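Local coordinates for Myo-inositol phosphohydrolase (Mitsuokella multacida, PDB 4WU3), which probably removes phosphate groups from inositol hexakisphosphate and binds inositol-(1,3,4,5)-tetrakisphosphate in protein tyrosine phosphatase-like domains, at residues K84-M89 / I271-L276; D555-P560 / Q608-N613; D218-D223 / S332-Y337; E158-L163 / N190-E195. The protein carries 2 engineered substitutions. All blocks are in the same frame, centred on the assembly; numbering follows the deposited sequence. Where two conformers were deposited one is given.

Contact 1. Residues K84-M89 / I271-L276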
loop_
_atom_site.group_PDB
_atom_site.type_symbol
_atom_site.label_atom_id
_atom_site.label_comp_id
_atom_site.label_asym_id
_atom_site.label_seq_id
_atom_site.Cartn_x
_atom_site.Cartn_y
_atom_site.Cartn_z
ATOM N N LYS A 84 -9.040 -1.368 32.593
ATOM C CA LYS A 84 -7.938 -1.908 33.384
ATOM C C LYS A 84 -6.559 -1.511 32.847
ATOM O O LYS A 84 -6.260 -1.682 31.660
ATOM C CB LYS A 84 -8.024 -3.428 33.494
ATOM C CG LYS A 84 -6.822 -4.006 34.217
ATOM C CD LYS A 84 -6.971 -5.482 34.516
ATOM C CE LYS A 84 -5.890 -5.920 35.491
ATOM N NZ LYS A 84 -6.030 -7.354 35.856
ATOM N N GLY A 85 -5.731 -0.984 33.747
ATOM C CA GLY A 85 -4.364 -0.591 33.428
ATOM C C GLY A 85 -4.196 0.803 32.838
ATOM O O GLY A 85 -3.074 1.292 32.726
ATOM N N MET A 86 -5.291 1.458 32.466
ATOM C CA MET A 86 -5.197 2.743 31.773
ATOM C C MET A 86 -4.616 3.867 32.627
ATOM O O MET A 86 -3.872 4.714 32.128
ATOM C CB MET A 86 -6.571 3.181 31.274
ATOM C CG MET A 86 -7.112 2.306 30.162
ATOM S SD MET A 86 -8.569 3.020 29.398
ATOM C CE MET A 86 -7.818 4.244 28.315
ATOM N N ASP A 87 -4.965 3.885 33.906
ATOM C CA ASP A 87 -4.675 5.039 34.746
ATOM C C ASP A 87 -3.215 5.113 35.224
ATOM O O ASP A 87 -2.782 6.153 35.743
ATOM C CB ASP A 87 -5.642 5.071 35.931
ATOM C CG ASP A 87 -7.072 5.395 35.510
ATOM O OD1 ASP A 87 -7.317 5.610 34.303
ATOM O OD2 ASP A 87 -7.959 5.445 36.388
ATOM N N THR A 88 -2.457 4.029 35.029
ATOM C CA THR A 88 -1.072 3.962 35.495
ATOM C C THR A 88 -0.058 3.871 34.351
ATOM O O THR A 88 1.087 3.465 34.549
ATOM C CB THR A 88 -0.864 2.744 36.401
ATOM O OG1 THR A 88 -1.225 1.559 35.686
ATOM C CG2 THR A 88 -1.716 2.859 37.657
ATOM N N MET A 89 -0.474 4.258 33.154
ATOM C CA MET A 89 0.378 4.130 31.976
ATOM C C MET A 89 1.363 5.284 31.852
ATOM O O MET A 89 2.389 5.154 31.184
ATOM C CB MET A 89 -0.484 4.046 30.727
ATOM C CG MET A 89 -1.318 2.778 30.672
ATOM S SD MET A 89 -1.925 2.418 29.023
ATOM C CE MET A 89 -2.976 3.835 28.739
ATOM N N ILE A 271 -7.619 -1.444 21.174
ATOM C CA ILE A 271 -7.952 -0.677 19.969
ATOM C C ILE A 271 -9.150 0.242 20.223
ATOM O O ILE A 271 -9.109 1.432 19.905
ATOM C CB ILE A 271 -8.271 -1.615 18.779
ATOM C CG1 ILE A 271 -7.009 -2.346 18.326
ATOM C CG2 ILE A 271 -8.874 -0.831 17.612
ATOM C CD1 ILE A 271 -5.956 -1.423 17.760
ATOM N N GLN A 272 -10.212 -0.316 20.799
ATOM C CA GLN A 272 -11.407 0.461 21.103
ATOM C C GLN A 272 -11.124 1.559 22.117
ATOM O O GLN A 272 -11.540 2.699 21.911
ATOM C CB GLN A 272 -12.524 -0.428 21.632
ATOM C CG GLN A 272 -13.292 -1.154 20.550
ATOM C CD GLN A 272 -13.757 -0.208 19.470
ATOM O OE1 GLN A 272 -14.536 0.703 19.725
ATOM N NE2 GLN A 272 -13.262 -0.412 18.252
ATOM N N ARG A 273 -10.432 1.248 23.213
ATOM C CA ARG A 273 -10.272 2.286 24.229
ATOM C C ARG A 273 -9.377 3.435 23.754
ATOM O O ARG A 273 -9.619 4.591 24.102
ATOM C CB ARG A 273 -9.862 1.725 25.589
ATOM C CG ARG A 273 -8.465 1.160 25.708
ATOM C CD ARG A 273 -8.446 0.219 26.898
ATOM N NE ARG A 273 -7.103 -0.076 27.362
ATOM C CZ ARG A 273 -6.828 -0.623 28.542
ATOM N NH1 ARG A 273 -7.810 -0.945 29.377
ATOM N NH2 ARG A 273 -5.570 -0.849 28.886
ATOM N N GLN A 274 -8.387 3.138 22.915
ATOM C CA GLN A 274 -7.558 4.207 22.361
ATOM C C GLN A 274 -8.336 5.080 21.379
ATOM O O GLN A 274 -7.970 6.231 21.156
ATOM C CB GLN A 274 -6.286 3.655 21.724
ATOM C CG GLN A 274 -5.311 3.048 22.735
ATOM C CD GLN A 274 -4.752 4.053 23.742
ATOM O OE1 GLN A 274 -4.499 5.218 23.411
ATOM N NE2 GLN A 274 -4.527 3.593 24.973
ATOM N N LYS A 275 -9.423 4.555 20.814
ATOM C CA LYS A 275 -10.338 5.394 20.034
ATOM C C LYS A 275 -11.191 6.235 20.973
ATOM O O LYS A 275 -11.377 7.427 20.752
ATOM C CB LYS A 275 -11.251 4.563 19.130
ATOM C CG LYS A 275 -12.487 5.322 18.654
ATOM C CD LYS A 275 -12.121 6.369 17.619
ATOM C CE LYS A 275 -13.162 7.480 17.509
ATOM N NZ LYS A 275 -13.032 8.512 18.591
ATOM N N LEU A 276 -11.696 5.619 22.034
ATOM C CA LEU A 276 -12.599 6.319 22.945
ATOM C C LEU A 276 -11.968 7.540 23.638
ATOM O O LEU A 276 -12.662 8.519 23.898
ATOM C CB LEU A 276 -13.165 5.348 23.978
ATOM C CG LEU A 276 -14.134 4.334 23.366
ATOM C CD1 LEU A 276 -14.377 3.159 24.293
ATOM C CD2 LEU A 276 -15.451 5.005 23.013
#

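Contact 2. Residues D555-P560 / Q608-N613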
loop_
_atom_site.group_PDB
_atom_site.type_symbol
_atom_site.label_atom_id
_atom_site.label_comp_id
_atom_site.label_asym_id
_atom_site.label_seq_id
_atom_site.Cartn_x
_atom_site.Cartn_y
_atom_site.Cartn_z
ATOM N N ASP A 555 44.678 17.328 0.796
ATOM C CA ASP A 555 45.132 18.520 0.096
ATOM C C ASP A 555 44.828 19.767 0.937
ATOM O O ASP A 555 45.723 20.574 1.205
ATOM C CB ASP A 555 44.464 18.607 -1.276
ATOM C CG ASP A 555 45.176 19.572 -2.239
ATOM O OD1 ASP A 555 46.133 20.276 -1.832
ATOM O OD2 ASP A 555 44.761 19.629 -3.424
ATOM N N MET A 556 43.572 19.907 1.365
ATOM C CA MET A 556 43.142 21.065 2.151
ATOM C C MET A 556 43.965 21.191 3.410
ATOM O O MET A 556 44.407 22.288 3.772
ATOM C CB MET A 556 41.688 20.931 2.602
ATOM C CG MET A 556 40.651 21.252 1.560
ATOM S SD MET A 556 39.001 20.912 2.202
ATOM C CE MET A 556 38.269 20.199 0.741
ATOM N N MET A 557 44.116 20.075 4.111
ATOM C CA MET A 557 44.823 20.073 5.380
ATOM C C MET A 557 46.223 20.654 5.205
ATOM O O MET A 557 46.691 21.407 6.046
ATOM C CB MET A 557 44.908 18.652 5.961
ATOM C CG MET A 557 43.596 18.125 6.542
ATOM S SD MET A 557 43.619 16.355 6.911
ATOM C CE MET A 557 44.642 16.320 8.381
ATOM N N LYS A 558 46.883 20.296 4.108
ATOM C CA LYS A 558 48.285 20.663 3.883
ATOM C C LYS A 558 48.410 22.043 3.242
ATOM O O LYS A 558 49.436 22.695 3.357
ATOM C CB LYS A 558 48.961 19.622 2.977
ATOM C CG LYS A 558 48.877 18.186 3.479
ATOM C CD LYS A 558 49.912 17.898 4.552
ATOM C CE LYS A 558 51.313 17.828 3.961
ATOM N NZ LYS A 558 52.331 17.480 4.988
ATOM N N ASN A 559 47.349 22.482 2.575
ATOM C CA ASN A 559 47.366 23.741 1.851
ATOM C C ASN A 559 46.122 24.554 2.163
ATOM O O ASN A 559 45.314 24.823 1.278
ATOM C CB ASN A 559 47.445 23.476 0.351
ATOM C CG ASN A 559 48.724 22.770 -0.041
ATOM O OD1 ASN A 559 49.775 23.385 -0.146
ATOM N ND2 ASN A 559 48.645 21.477 -0.240
ATOM N N PRO A 560 45.964 24.947 3.435
ATOM C CA PRO A 560 44.765 25.660 3.872
ATOM C C PRO A 560 44.630 27.058 3.245
ATOM O O PRO A 560 43.562 27.668 3.314
ATOM C CB PRO A 560 44.929 25.727 5.395
ATOM C CG PRO A 560 46.388 25.555 5.643
ATOM C CD PRO A 560 46.909 24.696 4.538
ATOM N N GLN A 608 35.950 24.424 6.331
ATOM C CA GLN A 608 35.877 25.330 7.478
ATOM C C GLN A 608 36.657 24.771 8.667
ATOM O O GLN A 608 37.355 25.507 9.377
ATOM C CB GLN A 608 34.426 25.585 7.910
ATOM C CG GLN A 608 34.345 26.486 9.138
ATOM C CD GLN A 608 32.931 26.798 9.592
ATOM O OE1 GLN A 608 31.958 26.367 8.982
ATOM N NE2 GLN A 608 32.822 27.550 10.686
ATOM N N TYR A 609 36.510 23.473 8.897
ATOM C CA TYR A 609 37.192 22.824 10.000
ATOM C C TYR A 609 38.701 23.039 9.880
ATOM O O TYR A 609 39.383 23.306 10.864
ATOM C CB TYR A 609 36.857 21.330 10.023
ATOM C CG TYR A 609 37.819 20.501 10.842
ATOM C CD1 TYR A 609 37.768 20.514 12.229
ATOM C CD2 TYR A 609 38.775 19.694 10.230
ATOM C CE1 TYR A 609 38.648 19.759 12.984
ATOM C CE2 TYR A 609 39.652 18.934 10.985
ATOM C CZ TYR A 609 39.583 18.980 12.363
ATOM O OH TYR A 609 40.437 18.238 13.139
ATOM N N VAL A 610 39.213 22.908 8.664
ATOM C CA VAL A 610 40.629 23.081 8.416
ATOM C C VAL A 610 41.027 24.531 8.675
ATOM O O VAL A 610 41.999 24.806 9.369
ATOM C CB VAL A 610 40.998 22.695 6.971
ATOM C CG1 VAL A 610 42.392 23.181 6.640
ATOM C CG2 VAL A 610 40.910 21.188 6.786
ATOM N N GLN A 611 40.276 25.458 8.107
ATOM C CA GLN A 611 40.575 26.872 8.301
ATOM C C GLN A 611 40.801 27.186 9.776
ATOM O O GLN A 611 41.704 27.947 10.113
ATOM C CB GLN A 611 39.439 27.734 7.759
ATOM C CG GLN A 611 39.347 27.742 6.243
ATOM C CD GLN A 611 40.611 28.267 5.579
ATOM O OE1 GLN A 611 41.066 29.364 5.874
ATOM N NE2 GLN A 611 41.184 27.478 4.691
ATOM N N GLU A 612 40.002 26.561 10.641
ATOM C CA GLU A 612 39.963 26.878 12.070
ATOM C C GLU A 612 40.911 26.077 12.942
ATOM O O GLU A 612 41.162 26.474 14.079
ATOM C CB GLU A 612 38.554 26.645 12.622
ATOM C CG GLU A 612 37.539 27.666 12.160
ATOM C CD GLU A 612 36.163 27.423 12.739
ATOM O OE1 GLU A 612 36.044 26.678 13.738
ATOM O OE2 GLU A 612 35.198 27.984 12.189
ATOM N N ASN A 613 41.405 24.941 12.449
ATOM C CA ASN A 613 42.180 24.033 13.298
ATOM C C ASN A 613 43.545 23.621 12.762
ATOM O O ASN A 613 44.282 22.922 13.451
ATOM C CB ASN A 613 41.369 22.767 13.606
ATOM C CG ASN A 613 40.136 23.049 14.443
ATOM O OD1 ASN A 613 40.165 22.944 15.670
ATOM N ND2 ASN A 613 39.036 23.388 13.780
#

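Contact 3. Residues D218-D223 / S332-Y337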
loop_
_atom_site.group_PDB
_atom_site.type_symbol
_atom_site.label_atom_id
_atom_site.label_comp_id
_atom_site.label_asym_id
_atom_site.label_seq_id
_atom_site.Cartn_x
_atom_site.Cartn_y
_atom_site.Cartn_z
ATOM N N ASP A 218 8.331 0.972 10.215
ATOM C CA ASP A 218 9.015 -0.236 9.757
ATOM C C ASP A 218 9.665 -0.921 10.950
ATOM O O ASP A 218 9.938 -0.288 11.971
ATOM C CB ASP A 218 10.079 0.095 8.707
ATOM C CG ASP A 218 9.475 0.516 7.384
ATOM O OD1 ASP A 218 8.349 0.067 7.073
ATOM O OD2 ASP A 218 10.122 1.299 6.650
ATOM N N ASP A 219 9.915 -2.214 10.807
ATOM C CA ASP A 219 10.463 -3.038 11.887
ATOM C C ASP A 219 11.692 -2.438 12.615
ATOM O O ASP A 219 11.746 -2.462 13.841
ATOM C CB ASP A 219 10.801 -4.439 11.361
ATOM C CG ASP A 219 9.567 -5.247 10.975
ATOM O OD1 ASP A 219 8.430 -4.760 11.156
ATOM O OD2 ASP A 219 9.725 -6.393 10.490
ATOM N N PRO A 220 12.690 -1.927 11.870
ATOM C CA PRO A 220 13.874 -1.408 12.565
ATOM C C PRO A 220 13.564 -0.225 13.487
ATOM O O PRO A 220 14.246 -0.047 14.502
ATOM C CB PRO A 220 14.802 -0.971 11.422
ATOM C CG PRO A 220 14.356 -1.757 10.239
ATOM C CD PRO A 220 12.882 -1.986 10.408
ATOM N N ASP A 221 12.546 0.567 13.129
ATOM C CA ASP A 221 12.079 1.679 13.964
ATOM C C ASP A 221 11.290 1.213 15.193
ATOM O O ASP A 221 11.331 1.837 16.255
ATOM C CB ASP A 221 11.217 2.631 13.138
ATOM C CG ASP A 221 12.044 3.608 12.327
ATOM O OD1 ASP A 221 13.106 4.034 12.818
ATOM O OD2 ASP A 221 11.630 3.961 11.207
ATOM N N VAL A 222 10.559 0.117 15.041
ATOM C CA VAL A 222 9.987 -0.549 16.190
ATOM C C VAL A 222 11.138 -0.999 17.099
ATOM O O VAL A 222 11.106 -0.748 18.295
ATOM C CB VAL A 222 9.110 -1.748 15.781
ATOM C CG1 VAL A 222 8.551 -2.454 17.013
ATOM C CG2 VAL A 222 7.981 -1.295 14.870
ATOM N N ASP A 223 12.169 -1.632 16.538
ATOM C CA ASP A 223 13.297 -2.096 17.367
ATOM C C ASP A 223 13.941 -0.936 18.135
ATOM O O ASP A 223 14.318 -1.061 19.311
ATOM C CB ASP A 223 14.390 -2.749 16.507
ATOM C CG ASP A 223 14.093 -4.207 16.143
ATOM O OD1 ASP A 223 13.049 -4.764 16.539
ATOM O OD2 ASP A 223 14.937 -4.799 15.442
ATOM N N SER A 332 8.120 -6.455 8.182
ATOM C CA SER A 332 8.133 -5.490 7.099
ATOM C C SER A 332 9.336 -5.789 6.201
ATOM O O SER A 332 10.300 -6.410 6.619
ATOM C CB SER A 332 8.209 -4.053 7.615
ATOM O OG SER A 332 9.392 -3.841 8.353
ATOM N N TRP A 333 9.261 -5.359 4.958
ATOM C CA TRP A 333 10.333 -5.610 4.022
ATOM C C TRP A 333 11.485 -4.641 4.248
ATOM O O TRP A 333 11.293 -3.444 4.494
ATOM C CB TRP A 333 9.814 -5.499 2.585
ATOM C CG TRP A 333 10.858 -5.752 1.532
ATOM C CD1 TRP A 333 11.167 -6.955 0.956
ATOM C CD2 TRP A 333 11.739 -4.785 0.939
ATOM N NE1 TRP A 333 12.174 -6.789 0.032
ATOM C CE2 TRP A 333 12.544 -5.472 0.003
ATOM C CE3 TRP A 333 11.927 -3.407 1.110
ATOM C CZ2 TRP A 333 13.519 -4.831 -0.758
ATOM C CZ3 TRP A 333 12.898 -2.767 0.343
ATOM C CH2 TRP A 333 13.681 -3.482 -0.578
ATOM N N GLU A 334 12.692 -5.180 4.144
ATOM C CA GLU A 334 13.920 -4.404 4.247
ATOM C C GLU A 334 14.878 -4.840 3.128
ATOM O O GLU A 334 14.895 -6.015 2.756
ATOM C CB GLU A 334 14.563 -4.642 5.617
ATOM C CG GLU A 334 13.889 -3.903 6.770
ATOM C CD GLU A 334 14.311 -2.448 6.859
ATOM O OE1 GLU A 334 15.534 -2.179 6.881
ATOM O OE2 GLU A 334 13.427 -1.570 6.921
ATOM N N PRO A 335 15.665 -3.900 2.568
ATOM C CA PRO A 335 16.667 -4.339 1.608
ATOM C C PRO A 335 17.725 -5.214 2.267
ATOM O O PRO A 335 18.016 -5.050 3.455
ATOM C CB PRO A 335 17.278 -3.032 1.099
ATOM C CG PRO A 335 16.880 -1.977 2.075
ATOM C CD PRO A 335 15.593 -2.434 2.691
ATOM N N ASP A 336 18.272 -6.158 1.512
ATOM C CA ASP A 336 19.400 -6.963 1.984
ATOM C C ASP A 336 20.647 -6.495 1.231
ATOM O O ASP A 336 20.725 -6.611 0.010
ATOM C CB ASP A 336 19.136 -8.450 1.754
ATOM C CG ASP A 336 20.261 -9.343 2.259
ATOM O OD1 ASP A 336 21.313 -8.843 2.719
ATOM O OD2 ASP A 336 20.084 -10.578 2.190
ATOM N N TYR A 337 21.611 -5.955 1.969
ATOM C CA TYR A 337 22.812 -5.387 1.372
ATOM C C TYR A 337 23.980 -6.352 1.406
ATOM O O TYR A 337 25.077 -5.992 1.018
ATOM C CB TYR A 337 23.208 -4.092 2.100
ATOM C CG TYR A 337 22.219 -2.974 1.879
ATOM C CD1 TYR A 337 21.934 -2.536 0.599
ATOM C CD2 TYR A 337 21.555 -2.385 2.938
ATOM C CE1 TYR A 337 21.016 -1.536 0.378
ATOM C CE2 TYR A 337 20.636 -1.378 2.729
ATOM C CZ TYR A 337 20.372 -0.954 1.443
ATOM O OH TYR A 337 19.468 0.062 1.203
#

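Contact 4. Residues E158-L163 / N190-E195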
loop_
_atom_site.group_PDB
_atom_site.type_symbol
_atom_site.label_atom_id
_atom_site.label_comp_id
_atom_site.label_asym_id
_atom_site.label_seq_id
_atom_site.Cartn_x
_atom_site.Cartn_y
_atom_site.Cartn_z
ATOM N N GLU A 158 20.048 21.464 8.402
ATOM C CA GLU A 158 20.459 22.334 7.301
ATOM C C GLU A 158 19.321 23.228 6.815
ATOM O O GLU A 158 19.504 24.428 6.593
ATOM C CB GLU A 158 20.969 21.491 6.122
ATOM C CG GLU A 158 21.197 22.296 4.855
ATOM C CD GLU A 158 21.628 21.443 3.688
ATOM O OE1 GLU A 158 21.250 20.257 3.646
ATOM O OE2 GLU A 158 22.361 21.959 2.818
ATOM N N GLN A 159 18.149 22.628 6.625
ATOM C CA GLN A 159 16.967 23.380 6.199
ATOM C C GLN A 159 16.678 24.527 7.163
ATOM O O GLN A 159 16.470 25.659 6.739
ATOM C CB GLN A 159 15.755 22.449 6.080
ATOM C CG GLN A 159 15.832 21.526 4.870
ATOM C CD GLN A 159 14.868 20.351 4.925
ATOM O OE1 GLN A 159 14.732 19.687 5.942
ATOM N NE2 GLN A 159 14.220 20.081 3.814
ATOM N N LEU A 160 16.688 24.209 8.455
ATOM C CA LEU A 160 16.479 25.176 9.518
ATOM C C LEU A 160 17.621 26.197 9.555
ATOM O O LEU A 160 17.397 27.401 9.746
ATOM C CB LEU A 160 16.374 24.446 10.861
ATOM C CG LEU A 160 15.057 23.693 11.061
ATOM C CD1 LEU A 160 15.142 22.636 12.146
ATOM C CD2 LEU A 160 13.959 24.691 11.391
ATOM N N ALA A 161 18.846 25.709 9.364
ATOM C CA ALA A 161 20.014 26.573 9.386
ATOM C C ALA A 161 19.882 27.656 8.329
ATOM O O ALA A 161 20.309 28.778 8.541
ATOM C CB ALA A 161 21.291 25.769 9.171
ATOM N N SER A 162 19.265 27.327 7.203
ATOM C CA SER A 162 19.111 28.286 6.110
ATOM C C SER A 162 18.180 29.474 6.457
ATOM O O SER A 162 18.108 30.447 5.711
ATOM C CB SER A 162 18.600 27.570 4.858
ATOM O OG SER A 162 17.212 27.304 4.969
ATOM N N LEU A 163 17.477 29.396 7.583
ATOM C CA LEU A 163 16.565 30.471 7.999
ATOM C C LEU A 163 17.211 31.446 8.998
ATOM O O LEU A 163 16.677 32.529 9.263
ATOM C CB LEU A 163 15.293 29.882 8.619
ATOM C CG LEU A 163 14.601 28.759 7.838
ATOM C CD1 LEU A 163 13.394 28.209 8.590
ATOM C CD2 LEU A 163 14.193 29.262 6.465
ATOM N N ASN A 190 13.616 35.611 16.045
ATOM C CA ASN A 190 15.046 35.793 16.226
ATOM C C ASN A 190 15.675 34.520 16.779
ATOM O O ASN A 190 16.787 34.537 17.295
ATOM C CB ASN A 190 15.317 36.976 17.147
ATOM C CG ASN A 190 14.674 36.811 18.496
ATOM O OD1 ASN A 190 14.470 35.687 18.967
ATOM N ND2 ASN A 190 14.348 37.930 19.134
ATOM N N LYS A 191 14.941 33.419 16.644
ATOM C CA LYS A 191 15.391 32.098 17.060
ATOM C C LYS A 191 14.946 31.026 16.085
ATOM O O LYS A 191 13.794 30.998 15.688
ATOM C CB LYS A 191 14.765 31.751 18.393
ATOM C CG LYS A 191 15.667 31.953 19.569
ATOM C CD LYS A 191 15.011 31.417 20.832
ATOM C CE LYS A 191 14.252 32.490 21.584
ATOM N NZ LYS A 191 13.645 31.907 22.809
ATOM N N VAL A 192 15.850 30.123 15.742
ATOM C CA VAL A 192 15.511 28.960 14.927
ATOM C C VAL A 192 16.002 27.712 15.664
ATOM O O VAL A 192 17.167 27.634 16.044
ATOM C CB VAL A 192 16.155 29.044 13.533
ATOM C CG1 VAL A 192 15.645 27.922 12.635
ATOM C CG2 VAL A 192 15.884 30.405 12.891
ATOM N N ARG A 193 15.111 26.755 15.892
ATOM C CA ARG A 193 15.445 25.582 16.689
ATOM C C ARG A 193 14.844 24.319 16.089
ATOM O O ARG A 193 13.773 24.357 15.489
ATOM C CB ARG A 193 14.940 25.745 18.131
ATOM C CG ARG A 193 15.667 26.822 18.932
ATOM C CD ARG A 193 15.062 27.061 20.305
ATOM N NE ARG A 193 13.722 27.628 20.239
ATOM C CZ ARG A 193 12.964 27.875 21.305
ATOM N NH1 ARG A 193 13.424 27.607 22.518
ATOM N NH2 ARG A 193 11.750 28.393 21.160
ATOM N N THR A 194 15.560 23.205 16.237
ATOM C CA THR A 194 14.974 21.881 16.063
ATOM C C THR A 194 14.051 21.636 17.238
ATOM O O THR A 194 14.132 22.341 18.243
ATOM C CB THR A 194 16.034 20.774 16.102
ATOM O OG1 THR A 194 16.709 20.801 17.369
ATOM C CG2 THR A 194 17.033 20.948 14.979
ATOM N N GLU A 195 13.189 20.633 17.141
ATOM C CA GLU A 195 12.281 20.330 18.247
ATOM C C GLU A 195 13.075 19.921 19.475
ATOM O O GLU A 195 12.714 20.246 20.611
ATOM C CB GLU A 195 11.294 19.218 17.868
ATOM C CG GLU A 195 10.244 18.944 18.937
ATOM C CD GLU A 195 9.107 18.074 18.437
ATOM O OE1 GLU A 195 8.579 18.333 17.330
ATOM O OE2 GLU A 195 8.734 17.132 19.153
#

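Contact 1. Residues K84-M89 / I271-L276
The backbone oxygen of K84 is gripped by both terminal nitrogens of R273. NH1 of R273 lies 2.9 Å from K84 O and NH2 of R273 lies 3.0 Å from the same atom, an end-on fork in which the oxygen sits in the guanidinium plane. Both nitrogens come from the same face of the peptide group, NH1 from well above the carbonyl plane and NH2 tilted from it more gently. Further bonds strengthen the hold: NH1 also donates to T82 O, and NH2 forms a salt bridge with D257. The rotation of the group should therefore be well fixed, and the buried positive charge is probably balanced by that aspartate.

M86 covers one face. Its CG stands 3.4 Å from R273 CZ, over the centre of the guanidinium, and from there the methionine and arginine chains run antiparallel alongside one another, bringing M86 SD to 3.8 Å from R273 CD. R273 can reach this far because its chain is extended from CG to NE, after a first torsion (chi1 70°) that sets CG between the backbone N and the carbonyl carbon. Beside this pair, the methyl CE of M89 meets Q274 NE2 at 4.1 Å; that amide nitrogen donates to D257 as well, so one carboxylate serves two neighbours on helix 267-276. The arginine thus ties the loop before strand 91-94 to helix 267-276 and to helix 247-261, which follows the phosphate-binding loop of the first tyrosine phosphatase-like domain.

Contact 2. Residues D555-P560 / Q608-N613
V610 makes the tight part of this contact, pressed against the last turn of helix 545-558 and the proline that follows. Its CG1 approaches M556 O at 3.6 Å and P560 CB at 3.8 Å. The other methyl, CG2, faces CG of M557 at 4.1 Å, where the two chains meet roughly perpendicular. The branching is what allows this division: CG1 is anti to the backbone N (chi1 167°), leaving CG2 to turn to the methionine. Backbones are close here, with M557 CA and V610 CA 6.0 Å apart, and the far end of M556 runs on to pack against I603 and F606.

The partly exposed side is held by a single polar bond. The CB of Q611 points away from segment 555-560, but a bend at chi2 (-60°) folds the amide back, and its NE2 donates to P560 O at 2.8 Å. That bond is well formed, lying in the amide plane and in the carbonyl plane on an oxygen lone pair. Helix 593-613 thus packs against the end of helix 545-558 in the second tyrosine phosphatase-like domain, the latter helix leading out of the phosphate-binding loop around S540-R546 that holds the inositol phosphate.

Contact 3. Residues D218-D223 / S332-Y337
D218 touches S332 with its CB, 4.0 Å from OG of the serine, at the start of helix 219-230 in the first tyrosine phosphatase-like domain. It occupies the N-cap position, yet its side chain makes no capping bond; its carboxylate instead points into a weak, long ion pair with K295 of the second subunit.

D219, the first residue of the helix, carries the contact through a reciprocal pair of hydrogen bonds. Its backbone N donates to S332 OG at 3.0 Å, almost straight at 169°, so a serine from a loop remote in sequence takes up an amide of the opening helical turn. A chi1 of 61° tucks the serine OG over its own backbone, turned to the helix. In return D219 OD2 accepts from S332 N at 2.8 Å, the amide meeting it from above, 47° out of the carboxylate plane. D219 OD1 is engaged by a salt bridge with R216, which probably steadies the carboxylate. With an alanine in place of D219, the amide of S332 and the charge of R216 would probably both be left without this partner.

P220 follows, its CG 3.5 Å from E334 OE2, an approach that is uncertain because E334 has two conformers. Further on, the same helix also meets the chain ahead of this loop, through a hydrogen bond between D223 OD2 and S322 OG.

Contact 4. Residues E158-L163 / N190-E195
L160, late in helix 149-161, lies opposite V192 of the short strand 192-193, with their CA atoms 6.7 Å apart. No hydrogen bond joins the two backbones: the strand pairs with its sheet neighbour 126-129, and L160 O takes the amide of L163 within its own segment. That oxygen is nevertheless covered by V192, whose CG1 comes to 3.4 Å from it.

Among the side chains, L160 spreads its two methyls along the strand. CD2 meets V192 CG1 at 3.9 Å, while CD1 reaches 3.8 Å from T194 CG2, crossing that residue at about a right angle. V192 can serve both leucines because CG1 is anti to its backbone N (chi1 -173°) and CG2, anti to the carbonyl carbon, meets L163 CB at 4.3 Å. W136 of the same sheet touches L160 and L163. Shortening L160 to an alanine would probably open a gap between V192, T194 and W136. The CB of R193 points away from the helix, and its guanidinium is bonded to Q201, E99 and N130 O. The contact between helix and sheet is thus apolar, so burial of methyl groups rather than directed bonds holds these two segments together.

Overall arrangement
Following the chain from its N terminus, segment 84-89 opens contact 1, which joins the loop before strand 91-94 to helix 267-276. Contact 4 closes a short loop nested inside it, fastening helix 149-161 to the edge of the antiparallel sheet. Contact 3 opens at 218-223 before contact 1 closes at 271-276, so these two cross; it ties the start of helix 219-230 to the loop ahead of strand 339-340. Contact 2 comes last, in series with all the others, joining helices 545-558 and 593-613 of the second phosphatase-like domain. None touch: the centres of contacts 1 and 2 are about 58 Å apart, whereas contacts 2 and 4 approach to about 11 Å between nearest atoms.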